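PDB 4OVS: TRAP dicarboxylate transporter, DctP subunit from Sulfurospirillum deleyianum, which probably captures C4-dicarboxylates such as succinate in the periplasm for uptake by a TRAP transporter. Local coordinates for residues V195-A198 / L199-V203; L211-F214 / Y215-K218; D275-M278 / L279-S283. All blocks are in the same frame, centred on the assembly; numbering follows the deposited sequence. Where two conformers were deposited one is given.

Interaction 1 of 3, residues V195-A198 / L199-V203; sequences VYSA and LQQGV
Y196 O takes the backbone N-H of Q200 at 2.8 Å, and V195 O takes that of L199 at 2.9 Å. Both bonds are nearly straight and regularly helical. One residue further on, Q201 N still reaches S197 O at 2.9 Å, but its N-H...O angle falls to 137°, a sign that the helix is running out. The next carbonyl breaks the pattern: A198 O accepts a weak bond from V203 N, five residues ahead instead of four (3.0 Å, 127°). Alongside it, G202 N makes a weak bond back to L199 O.

Outward from this backbone frame, Q200 and Y196 meet on the exposed side. Both carry CG anti to the backbone N (chi1 -173° for Q200), which sends the extended glutamine chain obliquely across the tyrosine ring. The amide then stands steeply to the ring plane, with Q200 OE1 3.7 Å from Y196 CE1. On the buried side V195 and L199 run side by side and point the same way, V195 CG1 lying 4.0 Å from L199 CD1. F219 covers V195, while V204 and V222 cover L199.

At the end of the helix, A198 CB packs on V203 CB at 4.0 Å, and L190 also touches the alanine. This apolar pair brackets G202, whose phi of positive sign reverses the chain. The two bonds directed back into the last turn and the left-handed glycine define a Schellman motif, with the apolar contact between A198 and V203 that commonly goes with it, here terminating the short helix 195-200 ahead of strand 206-209.

Interaction 2 of 3, residues L211-F214 / Y215-K218; sequences LSNF and YTKK
T216 folds back onto the carbonyl of S212, one helical turn earlier, and meets it with all three heavy atoms of its side chain. CB begins the approach, 3.4 Å from S212 O. At the branch, CG2 comes to 3.3 Å from the same oxygen. OG1 goes further and donates a hydrogen bond of 2.8 Å. It can do so because chi1 of 62° places the hydroxyl between the backbone N and the carbonyl carbon, turned down toward the preceding turn. S212 O is thus gripped twice by one residue, since T216 N also donates to it; hydroxyl and amide arrive from opposite faces of the carbonyl plane, and the hydroxyl lies well off the C=O direction (136°).

With its proton given to S212 O, T216 OG1 accepts from a water at 2.8 Å. That water donates its other hydrogen to N213 OD1 at 2.9 Å, linking two side chains that do not touch directly. The bridge fits the amide orientation of N213: its oxygen faces the water, while ND2 hydrogen-bonds to the bound succinate. T216 therefore belongs to the second shell of the ligand site and probably helps to hold the amide in place.

K217 N closes the last turn on N213 O at 3.1 Å, and its bent side chain leads away to a hydrogen bond with N66. Helix 211-216 lies between larger elements: L211 and Y215 lean on helix 253-289, L211 and F214 also touch strand 137-152, and N213 turns toward the ligand.

Interaction 3 of 3, residues D275-M278 / L279-S283; sequences DEDM and LAKIS
I282 and the selenomethionine M278 form the close side of this turn, which lies inside the long helix 253-289. I282 N donates to M278 O at 2.9 Å, with an N-H...O angle of 169°. The isoleucine side chain then lies across the same carbonyl: chi1 of -64° swings CG1 back down the helix, and CD1 ends 3.2 Å from M278 O. Apolar contact between the two side chains is slighter, M278 CB being 4.5 Å from I282 CD1. Both residues are buried; together with K281 they face helix 211-216, and I294 of strand 293-295 adds a further apolar partner for I282.

M278 also reaches round to the edge of this packed region. Its chain is bent at chi2 and at the selenium, which brings the terminal methyl across the lysine stem, CE meeting K281 CD at 3.7 Å.

Toward solvent the fit is much looser. E276 and A280 are joined by a backbone bond, A280 N to E276 O at 3.1 Å. D277 and K281 occupy the boundary. Chi1 of -175° directs the carboxylate along the helix, where D277 OD1 rests against K281 CE at 3.5 Å. The lysine is extended until chi4 turns its ammonium aside, leaving NZ 4.3 Å from D277 OD1.

Chemically, the four backbone bonds are the only hydrogen bonds across the turn. The aliphatic stem of K281 lies between the D277 carboxylate and the M278 methyl, and at NZ, beyond salt-bridge distance, the opposite charges probably attract without a direct bond.

Interaction 2 is the middle member of the three. Its centre lies 14 Å from that of interaction 1, and the two meet where the Y196 ring reaches the helix end, CD2 lying 3.5 Å from K217 O. Interaction 3 is closer, centre to centre 10 Å, with L211 CB against M278 CB and Y215 CD1 against I282 CG1, each at 3.7 Å. Interactions 1 and 3 do not touch; their nearest atoms are about 12 Å apart. Proximity to succinate follows a different order: the side chain of N213 is about 3 Å from the ligand, V195 about 6 Å and beside the succinate-binding R169, and D275 about 12 Å.

Interaction 1 of 3, residues V195-A198 / L199-V203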
loop_
_atom_site.group_PDB
_atom_site.type_symbol
_atom_site.label_atom_id
_atom_site.label_comp_id
_atom_site.label_asym_id
_atom_site.label_seq_id
_atom_site.Cartn_x
_atom_site.Cartn_y
_atom_site.Cartn_z
ATOM N N VAL A 195 -1.150 14.184 -1.986
ATOM C CA VAL A 195 -2.557 13.825 -2.051
ATOM C C VAL A 195 -3.461 14.742 -1.225
ATOM O O VAL A 195 -4.458 15.179 -1.725
ATOM C CB VAL A 195 -2.771 12.381 -1.636
ATOM C CG1 VAL A 195 -4.232 12.033 -1.593
ATOM C CG2 VAL A 195 -2.051 11.442 -2.624
ATOM N N TYR A 196 -3.105 15.022 0.021
ATOM C CA TYR A 196 -3.901 15.889 0.875
ATOM C C TYR A 196 -4.089 17.287 0.265
ATOM O O TYR A 196 -5.205 17.818 0.171
ATOM C CB TYR A 196 -3.221 16.009 2.237
ATOM C CG TYR A 196 -3.875 17.065 3.129
ATOM C CD1 TYR A 196 -3.628 18.420 2.964
ATOM C CD2 TYR A 196 -4.722 16.684 4.127
ATOM C CE1 TYR A 196 -4.233 19.365 3.789
ATOM C CE2 TYR A 196 -5.337 17.605 4.945
ATOM C CZ TYR A 196 -5.083 18.935 4.784
ATOM O OH TYR A 196 -5.723 19.808 5.619
ATOM N N SER A 197 -2.991 17.884 -0.160
ATOM C CA SER A 197 -3.009 19.183 -0.777
ATOM C C SER A 197 -3.836 19.146 -2.075
ATOM O O SER A 197 -4.701 19.987 -2.292
ATOM C CB SER A 197 -1.567 19.606 -1.043
ATOM O OG SER A 197 -1.487 20.976 -1.338
ATOM N N ALA A 198 -3.599 18.148 -2.925
ATOM C CA ALA A 198 -4.421 17.988 -4.148
ATOM C C ALA A 198 -5.942 17.840 -3.871
ATOM O O ALA A 198 -6.754 18.381 -4.604
ATOM C CB ALA A 198 -3.908 16.825 -5.001
ATOM N N LEU A 199 -6.332 17.118 -2.821
ATOM C CA LEU A 199 -7.757 17.037 -2.467
ATOM C C LEU A 199 -8.245 18.399 -1.894
ATOM O O LEU A 199 -9.323 18.909 -2.226
ATOM C CB LEU A 199 -7.996 15.914 -1.464
ATOM C CG LEU A 199 -7.706 14.471 -1.889
ATOM C CD1 LEU A 199 -7.775 13.555 -0.715
ATOM C CD2 LEU A 199 -8.692 14.019 -2.973
ATOM N N GLN A 200 -7.422 19.015 -1.064
ATOM C CA GLN A 200 -7.776 20.294 -0.495
ATOM C C GLN A 200 -7.982 21.403 -1.522
ATOM O O GLN A 200 -8.817 22.279 -1.314
ATOM C CB GLN A 200 -6.723 20.760 0.494
ATOM C CG GLN A 200 -7.157 22.020 1.225
ATOM C CD GLN A 200 -6.153 22.427 2.244
ATOM O OE1 GLN A 200 -6.411 22.366 3.445
ATOM N NE2 GLN A 200 -4.977 22.836 1.780
ATOM N N GLN A 201 -7.211 21.366 -2.608
ATOM C CA GLN A 201 -7.176 22.438 -3.609
ATOM C C GLN A 201 -8.022 22.139 -4.850
ATOM O O GLN A 201 -7.978 22.883 -5.816
ATOM C CB GLN A 201 -5.723 22.711 -4.043
ATOM C CG GLN A 201 -4.864 23.272 -2.936
ATOM C CD GLN A 201 -5.355 24.650 -2.492
ATOM O OE1 GLN A 201 -5.893 24.827 -1.390
ATOM N NE2 GLN A 201 -5.188 25.629 -3.365
ATOM N N GLY A 202 -8.741 21.019 -4.838
ATOM C CA GLY A 202 -9.597 20.631 -5.951
ATOM C C GLY A 202 -8.908 20.077 -7.176
ATOM O O GLY A 202 -9.541 19.901 -8.227
ATOM N N VAL A 203 -7.614 19.794 -7.073
ATOM C CA VAL A 203 -6.889 19.284 -8.238
ATOM C C VAL A 203 -7.465 17.946 -8.689
ATOM O O VAL A 203 -7.475 17.660 -9.882
ATOM C CB VAL A 203 -5.383 19.120 -7.969
ATOM C CG1 VAL A 203 -4.687 18.371 -9.126
ATOM C CG2 VAL A 203 -4.752 20.473 -7.739
#

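Interaction 2 of 3, residues L211-F214 / Y215-K218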
loop_
_atom_site.group_PDB
_atom_site.type_symbol
_atom_site.label_atom_id
_atom_site.label_comp_id
_atom_site.label_asym_id
_atom_site.label_seq_id
_atom_site.Cartn_x
_atom_site.Cartn_y
_atom_site.Cartn_z
ATOM N N LEU A 211 -8.277 2.559 5.229
ATOM C CA LEU A 211 -8.732 3.461 6.307
ATOM C C LEU A 211 -7.559 4.023 7.077
ATOM O O LEU A 211 -7.615 5.148 7.597
ATOM C CB LEU A 211 -9.708 2.747 7.265
ATOM C CG LEU A 211 -11.045 2.362 6.654
ATOM C CD1 LEU A 211 -12.006 1.848 7.739
ATOM C CD2 LEU A 211 -11.661 3.552 5.917
ATOM N N SER A 212 -6.474 3.261 7.111
ATOM C CA SER A 212 -5.265 3.644 7.823
ATOM C C SER A 212 -4.707 4.975 7.284
ATOM O O SER A 212 -4.507 5.942 8.010
ATOM C CB SER A 212 -4.224 2.511 7.632
ATOM O OG SER A 212 -3.895 2.336 6.222
ATOM N N ASN A 213 -4.479 5.035 5.985
ATOM C CA ASN A 213 -3.992 6.261 5.365
ATOM C C ASN A 213 -5.048 7.384 5.325
ATOM O O ASN A 213 -4.719 8.560 5.486
ATOM C CB ASN A 213 -3.502 5.970 3.960
ATOM C CG ASN A 213 -2.211 5.187 3.944
ATOM O OD1 ASN A 213 -1.451 5.153 4.922
ATOM N ND2 ASN A 213 -1.929 4.580 2.815
ATOM N N PHE A 214 -6.300 7.013 5.115
ATOM C CA PHE A 214 -7.393 7.968 5.030
ATOM C C PHE A 214 -7.445 8.854 6.271
ATOM O O PHE A 214 -7.577 10.051 6.151
ATOM C CB PHE A 214 -8.722 7.240 4.827
ATOM C CG PHE A 214 -9.869 8.131 4.485
ATOM C CD1 PHE A 214 -9.985 8.683 3.228
ATOM C CD2 PHE A 214 -10.862 8.376 5.420
ATOM C CE1 PHE A 214 -11.057 9.524 2.906
ATOM C CE2 PHE A 214 -11.944 9.223 5.116
ATOM C CZ PHE A 214 -12.045 9.785 3.859
ATOM N N TYR A 215 -7.297 8.285 7.458
ATOM C CA TYR A 215 -7.409 9.093 8.677
ATOM C C TYR A 215 -6.095 9.723 9.128
ATOM O O TYR A 215 -6.046 10.891 9.452
ATOM C CB TYR A 215 -8.030 8.266 9.814
ATOM C CG TYR A 215 -8.232 9.012 11.100
ATOM C CD1 TYR A 215 -9.381 9.736 11.316
ATOM C CD2 TYR A 215 -7.289 8.983 12.094
ATOM C CE1 TYR A 215 -9.588 10.446 12.508
ATOM C CE2 TYR A 215 -7.480 9.681 13.295
ATOM C CZ TYR A 215 -8.634 10.394 13.487
ATOM O OH TYR A 215 -8.833 11.075 14.650
ATOM N N THR A 216 -5.028 8.951 9.149
ATOM C CA THR A 216 -3.726 9.425 9.599
ATOM C C THR A 216 -3.136 10.538 8.750
ATOM O O THR A 216 -2.359 11.325 9.274
ATOM C CB THR A 216 -2.683 8.325 9.706
ATOM O OG1 THR A 216 -2.457 7.734 8.418
ATOM C CG2 THR A 216 -3.160 7.264 10.717
ATOM N N LYS A 217 -3.539 10.656 7.480
ATOM C CA LYS A 217 -3.086 11.751 6.665
ATOM C C LYS A 217 -4.129 12.826 6.525
ATOM O O LYS A 217 -3.932 13.721 5.744
ATOM C CB LYS A 217 -2.720 11.321 5.255
ATOM C CG LYS A 217 -1.645 10.310 5.190
ATOM C CD LYS A 217 -0.304 10.862 5.741
ATOM C CE LYS A 217 0.375 11.837 4.839
ATOM N NZ LYS A 217 1.701 12.104 5.427
ATOM N N LYS A 218 -5.252 12.698 7.242
ATOM C CA LYS A 218 -6.291 13.704 7.317
ATOM C C LYS A 218 -7.034 13.887 6.029
ATOM O O LYS A 218 -7.605 14.946 5.791
ATOM C CB LYS A 218 -5.737 15.007 7.838
ATOM C CG LYS A 218 -4.924 14.754 9.099
ATOM C CD LYS A 218 -4.792 15.984 9.951
ATOM C CE LYS A 218 -3.736 15.785 11.039
ATOM N NZ LYS A 218 -4.078 14.676 11.991
HETATM O O HOH W 1 -0.375 7.343 6.560
#

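Interaction 3 of 3, residues D275-M278 / L279-S283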
loop_
_atom_site.group_PDB
_atom_site.type_symbol
_atom_site.label_atom_id
_atom_site.label_comp_id
_atom_site.label_asym_id
_atom_site.label_seq_id
_atom_site.Cartn_x
_atom_site.Cartn_y
_atom_site.Cartn_z
ATOM N N ASP A 275 -8.677 -1.714 10.988
ATOM C CA ASP A 275 -9.905 -1.270 10.333
ATOM C C ASP A 275 -10.948 -0.854 11.371
ATOM O O ASP A 275 -11.647 0.139 11.186
ATOM C CB ASP A 275 -10.485 -2.348 9.405
ATOM C CG ASP A 275 -9.923 -2.308 7.970
ATOM O OD1 ASP A 275 -9.118 -1.409 7.611
ATOM O OD2 ASP A 275 -10.296 -3.214 7.167
ATOM N N GLU A 276 -11.050 -1.610 12.463
ATOM C CA GLU A 276 -12.036 -1.327 13.487
ATOM C C GLU A 276 -11.678 -0.022 14.172
ATOM O O GLU A 276 -12.525 0.849 14.326
ATOM C CB GLU A 276 -12.152 -2.454 14.514
ATOM C CG GLU A 276 -13.250 -2.231 15.549
ATOM C CD GLU A 276 -12.854 -1.301 16.699
ATOM O OE1 GLU A 276 -11.672 -1.275 17.120
ATOM O OE2 GLU A 276 -13.757 -0.599 17.206
ATOM N N ASP A 277 -10.414 0.109 14.561
ATOM C CA ASP A 277 -9.957 1.337 15.195
ATOM C C ASP A 277 -10.167 2.559 14.278
ATOM O O ASP A 277 -10.669 3.576 14.709
ATOM C CB ASP A 277 -8.480 1.192 15.545
ATOM C CG ASP A 277 -7.937 2.367 16.322
ATOM O OD1 ASP A 277 -8.726 3.050 17.018
ATOM O OD2 ASP A 277 -6.705 2.597 16.251
HETATM N N MSE A 278 -9.745 2.463 13.015
HETATM C CA MSE A 278 -9.807 3.614 12.110
HETATM C C MSE A 278 -11.278 3.969 11.810
HETATM O O MSE A 278 -11.639 5.158 11.668
HETATM C CB MSE A 278 -9.009 3.300 10.835
HETATM C CG MSE A 278 -7.527 3.142 11.115
HETATM SE SE MSE A 278 -6.824 4.921 11.634
HETATM C CE MSE A 278 -6.216 4.627 13.473
ATOM N N LEU A 279 -12.150 2.954 11.750
ATOM C CA LEU A 279 -13.535 3.229 11.368
ATOM C C LEU A 279 -14.190 3.970 12.535
ATOM O O LEU A 279 -14.879 4.946 12.344
ATOM C CB LEU A 279 -14.293 1.985 10.966
ATOM C CG LEU A 279 -15.780 2.144 10.611
ATOM C CD1 LEU A 279 -15.931 3.059 9.443
ATOM C CD2 LEU A 279 -16.409 0.800 10.304
ATOM N N ALA A 280 -13.861 3.591 13.755
ATOM C CA ALA A 280 -14.368 4.333 14.906
ATOM C C ALA A 280 -13.910 5.803 14.873
ATOM O O ALA A 280 -14.676 6.714 15.157
ATOM C CB ALA A 280 -13.918 3.679 16.178
ATOM N N LYS A 281 -12.653 6.046 14.546
ATOM C CA LYS A 281 -12.155 7.429 14.555
ATOM C C LYS A 281 -12.763 8.266 13.430
ATOM O O LYS A 281 -13.127 9.448 13.611
ATOM C CB LYS A 281 -10.627 7.440 14.477
ATOM C CG LYS A 281 -9.910 7.029 15.758
ATOM C CD LYS A 281 -8.424 6.772 15.455
ATOM C CE LYS A 281 -7.579 6.332 16.677
ATOM N NZ LYS A 281 -7.837 7.214 17.842
ATOM N N ILE A 282 -12.880 7.675 12.250
ATOM C CA ILE A 282 -13.508 8.375 11.139
ATOM C C ILE A 282 -14.990 8.669 11.441
ATOM O O ILE A 282 -15.503 9.756 11.134
ATOM C CB ILE A 282 -13.284 7.572 9.864
ATOM C CG1 ILE A 282 -11.801 7.533 9.595
ATOM C CG2 ILE A 282 -14.053 8.132 8.655
ATOM C CD1 ILE A 282 -11.422 6.450 8.739
ATOM N N SER A 283 -15.669 7.719 12.078
ATOM C CA SER A 283 -17.079 7.862 12.428
ATOM C C SER A 283 -17.312 8.959 13.445
ATOM O O SER A 283 -18.253 9.739 13.307
ATOM C CB SER A 283 -17.607 6.527 12.961
ATOM O OG SER A 283 -17.670 5.576 11.913
#